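Local coordinates for putative cell invasion protein with MAC/Perforin domain (Bacteroides thetaiotaomicron VPI-5482, PDB 3KK7) that is of unproven function but belongs to the membrane-attack complex/perforin family, many of whose members insert into target membranes and form pores, at residues Asn472-Lys477 / Ser497-Ala502; Lys477-Phe482 / Ile492-Ser497. All coordinates share one frame; numbering follows the deposited sequence.

Interaction 1 of 2, residues Asn472-Lys477 / Ser497-Ala502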
loop_
_atom_site.group_PDB
_atom_site.type_symbol
_atom_site.label_atom_id
_atom_site.label_comp_id
_atom_site.label_asym_id
_atom_site.label_seq_id
_atom_site.Cartn_x
_atom_site.Cartn_y
_atom_site.Cartn_z
ATOM N N ASN A 472 7.944 -16.223 20.949
ATOM C CA ASN A 472 8.286 -16.991 22.155
ATOM C C ASN A 472 8.880 -18.330 21.809
ATOM O O ASN A 472 8.558 -18.903 20.768
ATOM C CB ASN A 472 7.049 -17.271 23.003
ATOM C CG ASN A 472 6.410 -16.024 23.544
ATOM O OD1 ASN A 472 7.095 -15.058 23.897
ATOM N ND2 ASN A 472 5.083 -16.044 23.651
ATOM N N ASN A 473 9.724 -18.838 22.704
ATOM C CA ASN A 473 10.242 -20.195 22.593
ATOM C C ASN A 473 10.861 -20.494 21.230
ATOM O O ASN A 473 10.619 -21.567 20.661
ATOM C CB ASN A 473 9.116 -21.193 22.869
ATOM C CG ASN A 473 8.369 -20.879 24.138
ATOM O OD1 ASN A 473 8.962 -20.421 25.110
ATOM N ND2 ASN A 473 7.063 -21.121 24.144
ATOM N N VAL A 474 11.639 -19.551 20.698
ATOM C CA VAL A 474 12.311 -19.792 19.429
ATOM C C VAL A 474 13.362 -20.831 19.695
ATOM O O VAL A 474 14.085 -20.738 20.682
ATOM C CB VAL A 474 12.948 -18.548 18.828
ATOM C CG1 VAL A 474 14.001 -18.949 17.804
ATOM C CG2 VAL A 474 11.879 -17.664 18.193
ATOM N N ASP A 475 13.406 -21.841 18.830
ATOM C CA ASP A 475 14.320 -22.966 18.980
ATOM C C ASP A 475 14.660 -23.491 17.590
ATOM O O ASP A 475 13.881 -24.202 16.948
ATOM C CB ASP A 475 13.708 -24.054 19.887
ATOM C CG ASP A 475 14.598 -25.316 20.027
ATOM O OD1 ASP A 475 15.466 -25.599 19.163
ATOM O OD2 ASP A 475 14.387 -26.046 21.014
ATOM N N GLU A 476 15.855 -23.124 17.144
ATOM C CA GLU A 476 16.343 -23.499 15.837
ATOM C C GLU A 476 16.351 -25.020 15.609
ATOM O O GLU A 476 16.337 -25.449 14.458
ATOM C CB GLU A 476 17.740 -22.914 15.626
ATOM C CG GLU A 476 17.764 -21.395 15.399
ATOM C CD GLU A 476 17.513 -20.562 16.649
ATOM O OE1 GLU A 476 17.824 -21.050 17.739
ATOM O OE2 GLU A 476 16.992 -19.417 16.539
ATOM N N LYS A 477 16.351 -25.822 16.685
ATOM C CA LYS A 477 16.416 -27.285 16.561
ATOM C C LYS A 477 15.089 -27.926 16.194
ATOM O O LYS A 477 15.075 -29.062 15.710
ATOM C CB LYS A 477 16.906 -27.967 17.852
ATOM C CG LYS A 477 18.185 -27.415 18.453
ATOM C CD LYS A 477 18.796 -28.405 19.456
ATOM C CE LYS A 477 19.577 -27.718 20.579
ATOM N NZ LYS A 477 18.665 -27.138 21.615
ATOM N N SER A 497 6.253 -24.449 18.733
ATOM C CA SER A 497 6.085 -23.042 19.142
ATOM C C SER A 497 5.192 -22.197 18.211
ATOM O O SER A 497 4.796 -21.091 18.558
ATOM C CB SER A 497 7.459 -22.389 19.281
ATOM O OG SER A 497 8.236 -23.068 20.240
HETATM N N MSE A 498 4.904 -22.709 17.021
HETATM C CA MSE A 498 3.900 -22.123 16.118
HETATM C C MSE A 498 4.382 -20.867 15.436
HETATM O O MSE A 498 3.597 -19.979 15.108
HETATM C CB MSE A 498 2.562 -21.882 16.843
HETATM C CG MSE A 498 2.080 -23.104 17.674
HETATM SE SE MSE A 498 2.234 -24.840 16.726
HETATM C CE MSE A 498 0.889 -24.577 15.326
ATOM N N TYR A 499 5.680 -20.806 15.169
ATOM C CA TYR A 499 6.224 -19.694 14.408
ATOM C C TYR A 499 6.844 -20.240 13.140
ATOM O O TYR A 499 7.112 -21.440 13.043
ATOM C CB TYR A 499 7.226 -18.871 15.241
ATOM C CG TYR A 499 8.511 -19.572 15.554
ATOM C CD1 TYR A 499 9.545 -19.604 14.621
ATOM C CD2 TYR A 499 8.715 -20.197 16.792
ATOM C CE1 TYR A 499 10.736 -20.257 14.893
ATOM C CE2 TYR A 499 9.927 -20.844 17.076
ATOM C CZ TYR A 499 10.924 -20.870 16.111
ATOM O OH TYR A 499 12.121 -21.481 16.342
ATOM N N CYS A 500 7.064 -19.342 12.180
ATOM C CA CYS A 500 7.527 -19.714 10.875
ATOM C C CYS A 500 8.251 -18.573 10.135
ATOM O O CYS A 500 7.739 -17.448 10.048
ATOM C CB CYS A 500 6.329 -20.191 10.058
ATOM S SG CYS A 500 6.628 -20.324 8.276
ATOM N N PHE A 501 9.438 -18.884 9.596
ATOM C CA PHE A 501 10.188 -17.959 8.756
ATOM C C PHE A 501 9.985 -18.370 7.315
ATOM O O PHE A 501 10.194 -19.540 6.966
ATOM C CB PHE A 501 11.694 -17.950 9.064
ATOM C CG PHE A 501 12.045 -17.688 10.512
ATOM C CD1 PHE A 501 11.346 -16.776 11.276
ATOM C CD2 PHE A 501 13.120 -18.349 11.102
ATOM C CE1 PHE A 501 11.692 -16.533 12.623
ATOM C CE2 PHE A 501 13.473 -18.129 12.458
ATOM C CZ PHE A 501 12.755 -17.213 13.207
ATOM N N ALA A 502 9.593 -17.408 6.469
ATOM C CA ALA A 502 9.395 -17.659 5.026
ATOM C C ALA A 502 10.429 -16.926 4.149
ATOM O O ALA A 502 10.993 -15.926 4.564
ATOM C CB ALA A 502 7.961 -17.262 4.611
#
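S497 makes the first link to the incoming chain, its OG donating to the carbonyl O of N473 over 2.8 Å. The hydroxyl does not lie in the carbonyl plane but is tilted 31° from it. From there OG also rests against CB of N473, 3.3 Å away, so one residue meets the serine with both backbone and side chain.

Two residues on, at the start of strand 499-504, Y499 contributes the largest share of the buried surface. With chi1 at 69°, CG sits between the backbone N and the carbonyl carbon, and the ring reaches V474 and D475. Three groups then meet it in distinct ways. V474 lies over one face, its CG2 placed 4.1 Å from the ring centroid and offset toward the rim, a CH-pi contact. At the edge, near the ring plane, N473 O comes to 3.7 Å from CE2 of Y499. At the far end, Y499 OH accepts from the backbone N of D475 at 2.8 Å, with a fairly straight N-H approach of 160°, and a weak bond from N494 ND2 reaches the same oxygen. With a phenylalanine in place of Y499, the valine methyl could still lie over a ring, but the N-H of D475 would probably be left without this acceptor and the turn less firmly fixed.

That turn has its own brace: D475 OD1 accepts from K477 N at 2.6 Å, while E476 sends its carboxylate to K443 in a salt bridge. The connection between strands 468-472 and 480-484 thus contains an Asx turn at D475, and is strapped to the small C-terminal sheet of the D3 family region by a serine just before strand 499-504 and a tyrosine at its start.

Interaction 2 of 2, residues Lys477-Phe482 / Ile492-Ser497; sequences KGMYKF and IYNPTS
Strands 480-482 and 492-494 run antiparallel with a marked twist, 145° between their directions, and Y480 and Y493 form a hydrogen-bonded pair in which Y480 N donates to Y493 O at 3.0 Å and Y493 N returns the bond to Y480 O at 2.8 Å. K481 and I492 follow as a non-hydrogen-bonded pair.

On the face carrying the two tyrosines, the Y493 ring is folded back across its partner: chi1 of 67° swings it over the neighbouring strand until CZ of Y493 touches CB of Y480 at 3.6 Å. Its phenol then passes beyond the pair to bond the backbone O of K525. F482 packs on this ring, the side chains crossing at about a right angle, with CE1 of Y493 at the edge of the phenylalanine, 3.9 Å from its CD1. Y480 takes a different neighbour, receiving P495 at the edge of its ring, where CG of the proline is 3.9 Å from CD2 of the tyrosine.

The other face is led by aliphatic carbon. CB of K481 packs on CG1 of I492 at 3.8 Å, and the extended lysine chain carries NZ away to V519 O and into a cation-pi contact with W490. Selenomethionine M479 lies crosswise to I492, though the exact place of its terminal methyl is doubtful.

Farther along the segment, N494 OD1 accepts from T496 N at 3.0 Å, in the carbonyl plane, and from S497 N at 2.9 Å, well above that plane; these bonds, an Asx turn extended to an Asx motif, bend the chain through P495. The chemistry thus divides the labour: paired amides set the register, carbon surfaces fill both faces, and the polar ends of K481 and Y493 tie this hairpin to the segments that follow later in the chain.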
loop_
_atom_site.group_PDB
_atom_site.type_symbol
_atom_site.label_atom_id
_atom_site.label_comp_id
_atom_site.label_asym_id
_atom_site.label_seq_id
_atom_site.Cartn_x
_atom_site.Cartn_y
_atom_site.Cartn_z
ATOM N N LYS A 477 16.351 -25.822 16.685
ATOM C CA LYS A 477 16.416 -27.285 16.561
ATOM C C LYS A 477 15.089 -27.926 16.194
ATOM O O LYS A 477 15.075 -29.062 15.710
ATOM C CB LYS A 477 16.906 -27.967 17.852
ATOM C CG LYS A 477 18.185 -27.415 18.453
ATOM C CD LYS A 477 18.796 -28.405 19.456
ATOM C CE LYS A 477 19.577 -27.718 20.579
ATOM N NZ LYS A 477 18.665 -27.138 21.615
ATOM N N GLY A 478 13.979 -27.226 16.423
ATOM C CA GLY A 478 12.655 -27.850 16.319
ATOM C C GLY A 478 11.885 -27.618 15.032
ATOM O O GLY A 478 10.666 -27.446 15.069
HETATM N N MSE A 479 12.556 -27.667 13.883
HETATM C CA MSE A 479 11.931 -27.182 12.670
HETATM C C MSE A 479 11.865 -28.088 11.487
HETATM O O MSE A 479 12.688 -28.977 11.308
HETATM C CB MSE A 479 12.617 -25.904 12.279
HETATM C CG MSE A 479 12.619 -25.003 13.451
HETATM SE SE MSE A 479 12.687 -23.218 12.979
HETATM C CE MSE A 479 10.985 -22.894 12.090
ATOM N N TYR A 480 10.842 -27.829 10.685
ATOM C CA TYR A 480 10.634 -28.496 9.424
ATOM C C TYR A 480 10.450 -27.415 8.368
ATOM O O TYR A 480 10.279 -26.246 8.688
ATOM C CB TYR A 480 9.387 -29.376 9.480
ATOM C CG TYR A 480 9.447 -30.520 10.478
ATOM C CD1 TYR A 480 9.863 -31.785 10.095
ATOM C CD2 TYR A 480 9.050 -30.332 11.799
ATOM C CE1 TYR A 480 9.893 -32.835 11.007
ATOM C CE2 TYR A 480 9.077 -31.368 12.712
ATOM C CZ TYR A 480 9.502 -32.611 12.310
ATOM O OH TYR A 480 9.528 -33.625 13.220
ATOM N N LYS A 481 10.483 -27.813 7.108
ATOM C CA LYS A 481 10.290 -26.869 6.027
ATOM C C LYS A 481 9.560 -27.540 4.865
ATOM O O LYS A 481 9.566 -28.780 4.729
ATOM C CB LYS A 481 11.644 -26.330 5.555
ATOM C CG LYS A 481 12.424 -27.337 4.743
ATOM C CD LYS A 481 13.849 -26.915 4.451
ATOM C CE LYS A 481 14.495 -27.895 3.477
ATOM N NZ LYS A 481 15.910 -27.573 3.285
ATOM N N PHE A 482 8.941 -26.713 4.030
ATOM C CA PHE A 482 8.424 -27.180 2.747
ATOM C C PHE A 482 8.352 -26.008 1.763
ATOM O O PHE A 482 8.273 -24.840 2.178
ATOM C CB PHE A 482 7.054 -27.852 2.906
ATOM C CG PHE A 482 5.936 -26.888 3.171
ATOM C CD1 PHE A 482 5.701 -26.413 4.457
ATOM C CD2 PHE A 482 5.119 -26.445 2.131
ATOM C CE1 PHE A 482 4.653 -25.512 4.707
ATOM C CE2 PHE A 482 4.075 -25.533 2.365
ATOM C CZ PHE A 482 3.838 -25.063 3.651
ATOM N N ILE A 492 9.650 -22.361 6.641
ATOM C CA ILE A 492 10.339 -23.072 7.711
ATOM C C ILE A 492 9.549 -22.809 8.986
ATOM O O ILE A 492 9.381 -21.663 9.394
ATOM C CB ILE A 492 11.796 -22.618 7.842
ATOM C CG1 ILE A 492 12.455 -22.698 6.462
ATOM C CG2 ILE A 492 12.539 -23.483 8.830
ATOM C CD1 ILE A 492 13.978 -22.606 6.469
ATOM N N TYR A 493 9.032 -23.877 9.586
ATOM C CA TYR A 493 8.058 -23.750 10.656
ATOM C C TYR A 493 8.414 -24.619 11.826
ATOM O O TYR A 493 8.974 -25.697 11.658
ATOM C CB TYR A 493 6.649 -24.109 10.159
ATOM C CG TYR A 493 6.442 -25.560 9.775
ATOM C CD1 TYR A 493 6.830 -26.027 8.523
ATOM C CD2 TYR A 493 5.813 -26.453 10.653
ATOM C CE1 TYR A 493 6.614 -27.343 8.151
ATOM C CE2 TYR A 493 5.600 -27.784 10.299
ATOM C CZ TYR A 493 6.007 -28.225 9.048
ATOM O OH TYR A 493 5.814 -29.540 8.692
ATOM N N ASN A 494 8.093 -24.105 13.010
ATOM C CA ASN A 494 8.303 -24.799 14.277
ATOM C C ASN A 494 6.952 -25.272 14.815
ATOM O O ASN A 494 6.185 -24.465 15.355
ATOM C CB ASN A 494 8.968 -23.857 15.273
ATOM C CG ASN A 494 9.354 -24.547 16.566
ATOM O OD1 ASN A 494 8.565 -25.293 17.156
ATOM N ND2 ASN A 494 10.569 -24.288 17.019
ATOM N N PRO A 495 6.659 -26.580 14.687
ATOM C CA PRO A 495 5.346 -27.068 15.051
ATOM C C PRO A 495 5.139 -27.281 16.558
ATOM O O PRO A 495 4.078 -27.760 16.941
ATOM C CB PRO A 495 5.281 -28.387 14.314
ATOM C CG PRO A 495 6.662 -28.906 14.468
ATOM C CD PRO A 495 7.553 -27.691 14.343
ATOM N N THR A 496 6.118 -26.932 17.397
ATOM C CA THR A 496 5.904 -26.866 18.839
ATOM C C THR A 496 5.558 -25.449 19.281
ATOM O O THR A 496 4.668 -25.269 20.107
ATOM C CB THR A 496 7.132 -27.274 19.613
ATOM O OG1 THR A 496 7.755 -28.388 18.967
ATOM C CG2 THR A 496 6.761 -27.632 21.047
ATOM N N SER A 497 6.253 -24.449 18.733
ATOM C CA SER A 497 6.085 -23.042 19.142
ATOM C C SER A 497 5.192 -22.197 18.211
ATOM O O SER A 497 4.796 -21.091 18.558
ATOM C CB SER A 497 7.459 -22.389 19.281
ATOM O OG SER A 497 8.236 -23.068 20.240
#

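In the fold
Coming from the N terminus, the chain leaves strand 468-472, the last of the D2-region sheet, and enters 472-477, the first half of interaction 1. At K477 it passes directly into interaction 2, whose hairpin of strands 480-484 and 489-494 closes a short loop. S497 then hands the chain back to interaction 1, which closes a longer loop around the hairpin, so interaction 2 is nested inside it and the contacts share both junction residues. Their centres lie about 6 Å apart. Strands 489-494 and 499-504 are neighbours, joined by probable hydrogen bonds from F501 to I492 and from N494 to Y499. Together they fasten the connection from one sheet to three consecutive strands of the next.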